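Local coordinates for protein NADH-dependent FAD reductase (PDB 4HX6) that reduces FAD with NADH and supplies diffusible FADH2 to the halogenase and the monooxygenase that help build the enediyne antitumor antibiotic C-1027, at residues G46-S51 / R96-H101; A89-A94 / P124-A129; E134-R139 / E152-T157. The protein carries 1 engineered substitution. All coordinates share one frame; numbering follows the deposited sequence. Where two conformers were deposited one is given.

Contact 1 (G46-S51 / R96-H101); sequences GMTANS and RHFADH. With SO4 (sulfate ion), chain I.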
loop_
_atom_site.group_PDB
_atom_site.type_symbol
_atom_site.label_atom_id
_atom_site.label_comp_id
_atom_site.label_asym_id
_atom_site.label_seq_id
_atom_site.Cartn_x
_atom_site.Cartn_y
_atom_site.Cartn_z
ATOM N N GLY A 46 -7.872 18.662 0.241
ATOM C CA GLY A 46 -7.866 17.257 -0.120
ATOM C C GLY A 46 -6.575 16.954 -0.852
ATOM O O GLY A 46 -5.955 17.850 -1.413
HETATM N N MSE A 47 -6.157 15.695 -0.832
HETATM C CA MSE A 47 -4.980 15.290 -1.577
HETATM C C MSE A 47 -5.203 13.878 -2.054
HETATM O O MSE A 47 -5.540 12.987 -1.263
HETATM C CB MSE A 47 -3.743 15.329 -0.659
HETATM C CG MSE A 47 -2.441 15.136 -1.388
HETATM SE SE MSE A 47 -1.059 14.764 -0.023
HETATM C CE MSE A 47 -1.960 13.399 0.965
ATOM N N THR A 48 -5.044 13.666 -3.348
ATOM C CA THR A 48 -5.110 12.319 -3.881
ATOM C C THR A 48 -3.912 11.568 -3.341
ATOM O O THR A 48 -2.790 12.060 -3.408
ATOM C CB THR A 48 -5.090 12.350 -5.398
ATOM O OG1 THR A 48 -6.195 13.150 -5.848
ATOM C CG2 THR A 48 -5.211 10.942 -5.972
ATOM N N ALA A 49 -4.153 10.395 -2.770
ATOM C CA ALA A 49 -3.075 9.597 -2.191
ATOM C C ALA A 49 -3.262 8.110 -2.475
ATOM O O ALA A 49 -4.365 7.586 -2.352
ATOM C CB ALA A 49 -3.002 9.827 -0.694
ATOM N N ASN A 50 -2.184 7.427 -2.844
ATOM C CA ASN A 50 -2.256 5.986 -3.046
ATOM C C ASN A 50 -1.495 5.230 -1.963
ATOM O O ASN A 50 -1.361 4.008 -2.027
ATOM C CB ASN A 50 -1.717 5.614 -4.422
ATOM C CG ASN A 50 -0.328 6.160 -4.661
ATOM O OD1 ASN A 50 0.417 6.412 -3.717
ATOM N ND2 ASN A 50 0.021 6.365 -5.927
ATOM N N SER A 51 -1.002 5.962 -0.960
ATOM C CA SER A 51 -0.203 5.353 0.101
ATOM C C SER A 51 -1.042 4.798 1.244
ATOM O O SER A 51 -0.510 4.298 2.235
ATOM C CB SER A 51 0.810 6.355 0.656
ATOM O OG SER A 51 0.152 7.295 1.481
ATOM N N ARG A 96 -8.018 13.564 -10.413
ATOM C CA ARG A 96 -7.192 14.604 -11.026
ATOM C C ARG A 96 -7.264 15.888 -10.229
ATOM O O ARG A 96 -6.272 16.592 -10.068
ATOM C CB ARG A 96 -7.708 14.898 -12.425
ATOM C CG ARG A 96 -7.387 13.817 -13.436
ATOM C CD ARG A 96 -8.271 13.964 -14.641
ATOM N NE ARG A 96 -7.990 12.926 -15.625
ATOM C CZ ARG A 96 -8.907 12.407 -16.426
ATOM N NH1 ARG A 96 -8.570 11.458 -17.284
ATOM N NH2 ARG A 96 -10.160 12.835 -16.360
ATOM N N HIS A 97 -8.460 16.206 -9.746
ATOM C CA HIS A 97 -8.664 17.474 -9.076
ATOM C C HIS A 97 -7.744 17.605 -7.870
ATOM O O HIS A 97 -7.215 18.680 -7.589
ATOM C CB HIS A 97 -10.111 17.626 -8.609
ATOM C CG HIS A 97 -10.415 18.998 -8.105
ATOM N ND1 HIS A 97 -10.603 20.070 -8.951
ATOM C CD2 HIS A 97 -10.481 19.490 -6.847
ATOM C CE1 HIS A 97 -10.815 21.159 -8.232
ATOM N NE2 HIS A 97 -10.739 20.834 -6.952
ATOM N N PHE A 98 -7.588 16.506 -7.134
ATOM C CA PHE A 98 -6.833 16.556 -5.887
ATOM C C PHE A 98 -5.377 16.097 -5.985
ATOM O O PHE A 98 -4.690 15.997 -4.963
ATOM C CB PHE A 98 -7.579 15.774 -4.800
ATOM C CG PHE A 98 -8.887 16.411 -4.419
ATOM C CD1 PHE A 98 -8.905 17.566 -3.650
ATOM C CD2 PHE A 98 -10.086 15.885 -4.875
ATOM C CE1 PHE A 98 -10.107 18.172 -3.307
ATOM C CE2 PHE A 98 -11.292 16.477 -4.539
ATOM C CZ PHE A 98 -11.307 17.621 -3.754
ATOM N N ALA A 99 -4.914 15.850 -7.208
ATOM C CA ALA A 99 -3.571 15.317 -7.451
ATOM C C ALA A 99 -2.572 16.405 -7.836
ATOM O O ALA A 99 -2.960 17.490 -8.253
ATOM C CB ALA A 99 -3.622 14.256 -8.559
ATOM N N ASP A 100 -1.282 16.098 -7.692
ATOM C CA ASP A 100 -0.203 16.961 -8.190
ATOM C C ASP A 100 -0.205 18.407 -7.672
ATOM O O ASP A 100 0.241 19.317 -8.372
ATOM C CB ASP A 100 -0.197 16.964 -9.723
ATOM C CG ASP A 100 -0.172 15.558 -10.308
ATOM O OD1 ASP A 100 0.537 14.686 -9.756
ATOM O OD2 ASP A 100 -0.876 15.320 -11.313
ATOM N N HIS A 101 -0.684 18.618 -6.449
ATOM C CA HIS A 101 -0.799 19.967 -5.893
ATOM C C HIS A 101 -1.423 20.939 -6.901
ATOM O O HIS A 101 -1.052 22.103 -6.946
ATOM C CB HIS A 101 0.578 20.518 -5.491
ATOM C CG HIS A 101 1.523 19.491 -4.946
ATOM N ND1 HIS A 101 1.418 18.979 -3.669
ATOM C CD2 HIS A 101 2.612 18.903 -5.497
ATOM C CE1 HIS A 101 2.391 18.109 -3.463
ATOM N NE2 HIS A 101 3.129 18.045 -4.556
HETATM S S SO4 I . -1.059 19.413 -1.711
HETATM O O1 SO4 I . -1.490 19.051 -0.360
HETATM O O2 SO4 I . -2.139 20.167 -2.353
HETATM O O3 SO4 I . 0.157 20.227 -1.671
HETATM O O4 SO4 I . -0.779 18.188 -2.476
#
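F98, the first residue to leave helical backbone angles after helix 92-97, carries most of this contact with strand 45-49. Its ring lies against the backbone of G46, with CD1 3.7 Å from G46 C. H97 covers one face of the same ring, its CD2 standing 3.6 Å above the ring centre. The carbonyl of F98 turns to the strand. T48 N gives it a straight hydrogen bond, N to O 2.9 Å, but the donor stands 60° out of the carbonyl plane. The CA-H of M47 also points at this oxygen. T48 OG1 packs close to F98 CB, at 3.1 Å. This hydroxyl stands anti to its own carbonyl carbon (chi1 -58°), and its hydrogen bond is to A95 O in the last turn of the helix. A99 follows with its CB 3.9 Å from T48 OG1. H101 ends the walk at a sulfate ion, probably from the crystallisation liquor. H101 ND1 bonds sulfate O3 at 2.7 Å and, weakly, O4, while CG of M47, a selenomethionine here, touches O4 from the strand side. V71 N, M72 N and R45 NH2 also bind this anion. N50, S51 and H101, in the same two segments, bind FAD, so the contact borders the flavin site. Strand 45-49 edges the main sheet of its own chain, pairs with strand 35-39, and meets the end of helix 92-97 here.

Contact 2 (A89-A94 / P124-A129); sequences AGQEKA and PLIAGA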
loop_
_atom_site.group_PDB
_atom_site.type_symbol
_atom_site.label_atom_id
_atom_site.label_comp_id
_atom_site.label_asym_id
_atom_site.label_seq_id
_atom_site.Cartn_x
_atom_site.Cartn_y
_atom_site.Cartn_z
ATOM N N ALA A 89 -14.295 3.594 -9.761
ATOM C CA ALA A 89 -13.642 3.502 -11.071
ATOM C C ALA A 89 -13.884 4.679 -12.027
ATOM O O ALA A 89 -13.026 5.002 -12.852
ATOM C CB ALA A 89 -14.013 2.190 -11.752
ATOM N N GLY A 90 -15.045 5.315 -11.931
ATOM C CA GLY A 90 -15.360 6.405 -12.838
ATOM C C GLY A 90 -15.018 7.786 -12.314
ATOM O O GLY A 90 -15.376 8.794 -12.932
ATOM N N GLN A 91 -14.306 7.851 -11.192
ATOM C CA GLN A 91 -14.077 9.138 -10.542
ATOM C C GLN A 91 -12.737 9.790 -10.895
ATOM O O GLN A 91 -12.082 10.367 -10.029
ATOM C CB GLN A 91 -14.218 8.998 -9.023
ATOM C CG GLN A 91 -15.625 8.563 -8.611
ATOM C CD GLN A 91 -15.864 8.754 -7.139
ATOM O OE1 GLN A 91 -15.297 8.041 -6.310
ATOM N NE2 GLN A 91 -16.691 9.738 -6.797
ATOM N N GLU A 92 -12.333 9.704 -12.162
ATOM C CA GLU A 92 -11.077 10.338 -12.562
ATOM C C GLU A 92 -11.105 11.852 -12.347
ATOM O O GLU A 92 -10.087 12.460 -12.011
ATOM C CB GLU A 92 -10.713 10.016 -14.011
ATOM C CG GLU A 92 -10.282 8.586 -14.243
ATOM C CD GLU A 92 -11.410 7.722 -14.768
ATOM O OE1 GLU A 92 -11.130 6.816 -15.586
ATOM O OE2 GLU A 92 -12.573 7.951 -14.365
ATOM N N LYS A 93 -12.267 12.463 -12.538
ATOM C CA LYS A 93 -12.396 13.895 -12.285
ATOM C C LYS A 93 -11.882 14.241 -10.883
ATOM O O LYS A 93 -11.007 15.098 -10.718
ATOM C CB LYS A 93 -13.848 14.340 -12.472
ATOM C CG LYS A 93 -14.077 15.823 -12.252
ATOM C CD LYS A 93 -15.562 16.157 -12.344
ATOM C CE LYS A 93 -15.934 17.269 -11.383
ATOM N NZ LYS A 93 -17.388 17.263 -11.043
ATOM N N ALA A 94 -12.408 13.554 -9.869
ATOM C CA ALA A 94 -11.962 13.766 -8.501
ATOM C C ALA A 94 -10.477 13.440 -8.312
ATOM O O ALA A 94 -9.779 14.143 -7.598
ATOM C CB ALA A 94 -12.793 12.931 -7.525
ATOM N N PRO A 124 -14.504 17.097 4.386
ATOM C CA PRO A 124 -15.377 16.748 3.255
ATOM C C PRO A 124 -15.165 15.294 2.832
ATOM O O PRO A 124 -14.037 14.829 2.805
ATOM C CB PRO A 124 -14.912 17.690 2.133
ATOM C CG PRO A 124 -14.102 18.749 2.800
ATOM C CD PRO A 124 -13.482 18.086 4.008
ATOM N N LEU A 125 -16.254 14.585 2.548
ATOM C CA LEU A 125 -16.186 13.211 2.077
ATOM C C LEU A 125 -16.603 13.248 0.622
ATOM O O LEU A 125 -17.542 13.939 0.262
ATOM C CB LEU A 125 -17.139 12.306 2.873
ATOM C CG LEU A 125 -16.797 12.098 4.354
ATOM C CD1 LEU A 125 -17.869 11.292 5.079
ATOM C CD2 LEU A 125 -15.456 11.406 4.451
ATOM N N ILE A 126 -15.914 12.501 -0.220
ATOM C CA ILE A 126 -16.185 12.595 -1.641
ATOM C C ILE A 126 -17.383 11.738 -2.016
ATOM O O ILE A 126 -17.355 10.525 -1.815
ATOM C CB ILE A 126 -14.975 12.147 -2.464
ATOM C CG1 ILE A 126 -13.730 12.938 -2.052
ATOM C CG2 ILE A 126 -15.259 12.331 -3.937
ATOM C CD1 ILE A 126 -13.810 14.433 -2.350
ATOM N N ALA A 127 -18.427 12.375 -2.557
ATOM C CA ALA A 127 -19.634 11.661 -2.982
ATOM C C ALA A 127 -19.302 10.662 -4.081
ATOM O O ALA A 127 -18.462 10.938 -4.926
ATOM C CB ALA A 127 -20.699 12.646 -3.477
ATOM N N GLY A 128 -19.956 9.504 -4.068
ATOM C CA GLY A 128 -19.770 8.520 -5.122
ATOM C C GLY A 128 -18.626 7.541 -4.901
ATOM O O GLY A 128 -18.358 6.679 -5.749
ATOM N N ALA A 129 -17.959 7.662 -3.757
ATOM C CA ALA A 129 -16.800 6.828 -3.446
ATOM C C ALA A 129 -17.229 5.409 -3.095
ATOM O O ALA A 129 -18.395 5.168 -2.760
ATOM C CB ALA A 129 -16.024 7.437 -2.269
#
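Q91 reaches from the N-cap position of helix 92-97 to the turn that follows strand 124-126. Its CB sets out toward that turn. CG stands anti to the carbonyl carbon (chi1 -62°), and the chain is extended beyond it, which carries the amide over to A127 and G128. CD comes to 3.5 Å from G128 O. At the tip the two amide atoms do different work. NE2 gives a hydrogen bond to A127 O at 2.8 Å. The acceptor lies close to the amide plane of Q91, and the nitrogen sits on a lone pair in the carbonyl plane, although the angle at the hydrogen is only 130°. NE2 also passes I126 CG2, at 4.1 Å. OE1 lies against A129 CA at 3.5 Å and accepts a hydrogen bond from E88 N, just ahead of its own segment. Next to the amide, A94 CB and I126 CG2 make a looser apolar contact at 4.4 Å. The receiving turn is a type II beta turn from I126 to A129. G128 takes the left-handed backbone angles of its third position, and the amide of Q91 lies close against it. The chemistry is thus one polar bridge beside a small apolar patch. A single primary amide ties the backbone of the turn to the backbone before the helix, donating to one and accepting from the other, away from the annotated binding sites.

Contact 3 (E134-R139 / E152-T157); sequences ECAIHR and EVITAT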
loop_
_atom_site.group_PDB
_atom_site.type_symbol
_atom_site.label_atom_id
_atom_site.label_comp_id
_atom_site.label_asym_id
_atom_site.label_seq_id
_atom_site.Cartn_x
_atom_site.Cartn_y
_atom_site.Cartn_z
ATOM N N GLU A 134 -13.508 7.842 8.460
ATOM C CA GLU A 134 -13.136 9.020 9.223
ATOM C C GLU A 134 -12.209 8.595 10.346
ATOM O O GLU A 134 -12.526 7.675 11.095
ATOM C CB GLU A 134 -14.366 9.737 9.749
ATOM C CG GLU A 134 -15.210 10.357 8.635
ATOM C CD GLU A 134 -16.392 11.107 9.182
ATOM O OE1 GLU A 134 -16.218 12.287 9.570
ATOM O OE2 GLU A 134 -17.490 10.510 9.243
ATOM N N CYS A 135 -11.063 9.259 10.451
ATOM C CA CYS A 135 -10.012 8.796 11.360
ATOM C C CYS A 135 -9.488 9.898 12.253
ATOM O O CYS A 135 -9.548 11.086 11.905
ATOM C CB CYS A 135 -8.831 8.241 10.569
ATOM S SG CYS A 135 -9.246 6.998 9.308
ATOM N N ALA A 136 -8.960 9.489 13.402
ATOM C CA ALA A 136 -8.270 10.391 14.308
ATOM C C ALA A 136 -6.803 10.008 14.282
ATOM O O ALA A 136 -6.461 8.826 14.384
ATOM C CB ALA A 136 -8.817 10.258 15.728
ATOM N N ILE A 137 -5.933 10.996 14.140
ATOM C CA ILE A 137 -4.498 10.715 14.081
ATOM C C ILE A 137 -4.007 10.318 15.464
ATOM O O ILE A 137 -4.144 11.070 16.420
ATOM C CB ILE A 137 -3.699 11.927 13.557
ATOM C CG1 ILE A 137 -4.248 12.361 12.187
ATOM C CG2 ILE A 137 -2.221 11.576 13.427
ATOM C CD1 ILE A 137 -3.512 13.547 11.569
ATOM N N HIS A 138 -3.456 9.121 15.554
ATOM C CA HIS A 138 -2.999 8.563 16.818
ATOM C C HIS A 138 -1.483 8.735 16.978
ATOM O O HIS A 138 -0.997 9.102 18.048
ATOM C CB HIS A 138 -3.398 7.085 16.883
ATOM C CG HIS A 138 -2.987 6.401 18.149
ATOM N ND1 HIS A 138 -2.266 5.226 18.161
ATOM C CD2 HIS A 138 -3.182 6.736 19.448
ATOM C CE1 HIS A 138 -2.037 4.865 19.412
ATOM N NE2 HIS A 138 -2.585 5.762 20.212
ATOM N N ARG A 139 -0.738 8.462 15.915
ATOM C CA ARG A 139 0.716 8.615 15.929
ATOM C C ARG A 139 1.234 9.284 14.653
ATOM O O ARG A 139 0.647 9.136 13.578
ATOM C CB ARG A 139 1.409 7.258 16.087
ATOM C CG ARG A 139 1.178 6.550 17.438
ATOM C CD ARG A 139 1.991 7.211 18.565
ATOM N NE ARG A 139 1.777 6.582 19.875
ATOM C CZ ARG A 139 0.866 6.966 20.764
ATOM N NH1 ARG A 139 0.029 7.966 20.490
ATOM N NH2 ARG A 139 0.779 6.339 21.933
ATOM N N GLU A 152 -6.640 6.141 13.747
ATOM C CA GLU A 152 -7.608 5.216 14.332
ATOM C C GLU A 152 -8.956 5.448 13.687
ATOM O O GLU A 152 -9.456 6.576 13.709
ATOM C CB GLU A 152 -7.747 5.461 15.833
ATOM C CG GLU A 152 -8.767 4.546 16.508
ATOM C CD GLU A 152 -8.819 4.759 18.012
ATOM O OE1 GLU A 152 -8.750 5.931 18.450
ATOM O OE2 GLU A 152 -8.918 3.757 18.756
ATOM N N VAL A 153 -9.549 4.394 13.132
ATOM C CA VAL A 153 -10.789 4.534 12.365
ATOM C C VAL A 153 -11.943 4.800 13.314
ATOM O O VAL A 153 -12.238 3.985 14.191
ATOM C CB VAL A 153 -11.086 3.282 11.506
ATOM C CG1 VAL A 153 -12.367 3.485 10.684
ATOM C CG2 VAL A 153 -9.903 2.981 10.611
ATOM N N ILE A 154 -12.575 5.957 13.168
ATOM C CA ILE A 154 -13.671 6.311 14.073
ATOM C C ILE A 154 -15.009 5.853 13.516
ATOM O O ILE A 154 -15.870 5.341 14.236
ATOM C CB ILE A 154 -13.736 7.820 14.321
ATOM C CG1 ILE A 154 -12.426 8.297 14.938
ATOM C CG2 ILE A 154 -14.942 8.170 15.199
ATOM C CD1 ILE A 154 -11.928 7.391 16.050
ATOM N N THR A 155 -15.186 6.042 12.224
ATOM C CA THR A 155 -16.393 5.547 11.591
ATOM C C THR A 155 -16.094 5.265 10.141
ATOM O O THR A 155 -15.086 5.722 9.599
ATOM C CB THR A 155 -17.563 6.543 11.725
ATOM O OG1 THR A 155 -18.797 5.887 11.390
ATOM C CG2 THR A 155 -17.346 7.747 10.839
ATOM N N ALA A 156 -16.954 4.482 9.515
ATOM C CA ALA A 156 -16.772 4.180 8.115
ATOM C C ALA A 156 -18.095 3.803 7.474
ATOM O O ALA A 156 -19.014 3.327 8.140
ATOM C CB ALA A 156 -15.738 3.079 7.941
ATOM N N THR A 157 -18.182 4.046 6.175
ATOM C CA THR A 157 -19.349 3.687 5.388
ATOM C C THR A 157 -18.857 3.090 4.088
ATOM O O THR A 157 -17.818 3.507 3.576
ATOM C CB THR A 157 -20.192 4.910 5.070
ATOM O OG1 THR A 157 -20.644 5.500 6.296
ATOM C CG2 THR A 157 -21.395 4.493 4.257
#
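E134 and T155 meet as a hydrogen-bonded pair at the tight end of two antiparallel strands. E134 N bonds T155 O at 2.9 Å, nearly straight at the hydrogen. E134 O takes two donors from the other strand: I154 N at 2.7 Å, nearly along the C=O axis, and T155 N in a weak bond at 3.3 Å. I154 and T155 thus both face E134, and this extra residue makes a classic beta bulge. The side chains of E134 and T155 run side by side in the same direction. T155 CG2 lies between its backbone N and carbonyl carbon, with OG1 anti to the N (chi1 -166°), which lays the methyl along the glutamate chain. That methyl is 3.7 Å from E134 CB and 3.2 Å from E134 OE2. The other carboxylate oxygen, OE1, is hydrogen-bonded to S121 OG.

Past the bulge, C135 and V153 form a non-hydrogen-bonded pair. Their side chains lie on the buried face, where both touch V62 of strand 61-67 and C135 SG is 4.3 Å from V153 CG2. A136 and E152 close the next pair with two backbone bonds, A136 N to E152 O at 3.0 Å and E152 N to A136 O.

The face that carries E134 and T155 also carries A136 and E152, and there it is looser: A136 and E152 are partly exposed. I154, the bulge residue, is partly exposed too, and A136 CB only brushes its CG1. The strand then reaches exposed H138 and R139, which both face L150 in a second classic bulge. At the far end, A156 and T157 pair with an antiparallel strand of the second subunit, so the sheet continues across the dimer interface. This is a long, twice-bulged beta hairpin, strands 131-143 and 146-158, within the antiparallel sheet of the flavin reductase domain.

In the fold
Contacts 1 and 2 share helix 92-97, and their centres are 12 Å apart. They touch where F98 CE2 packs on I126 CD1 at 3.9 Å. Their segments alternate along the chain. Strand 45-49 meets the residues that follow the helix, and the turn after strand 124-126 meets Q91 at its N-cap. Contact 3 comes last in sequence. Its centre is about 19 Å from that of contact 1 and 20 Å from that of contact 2, which it meets through L125 and E134. Contacts 1 and 3 both reach the seven-stranded antiparallel sheet and the second subunit. All lie in the flavin reductase domain: contact 1 at the FAD site, contact 3 by the dimer interface.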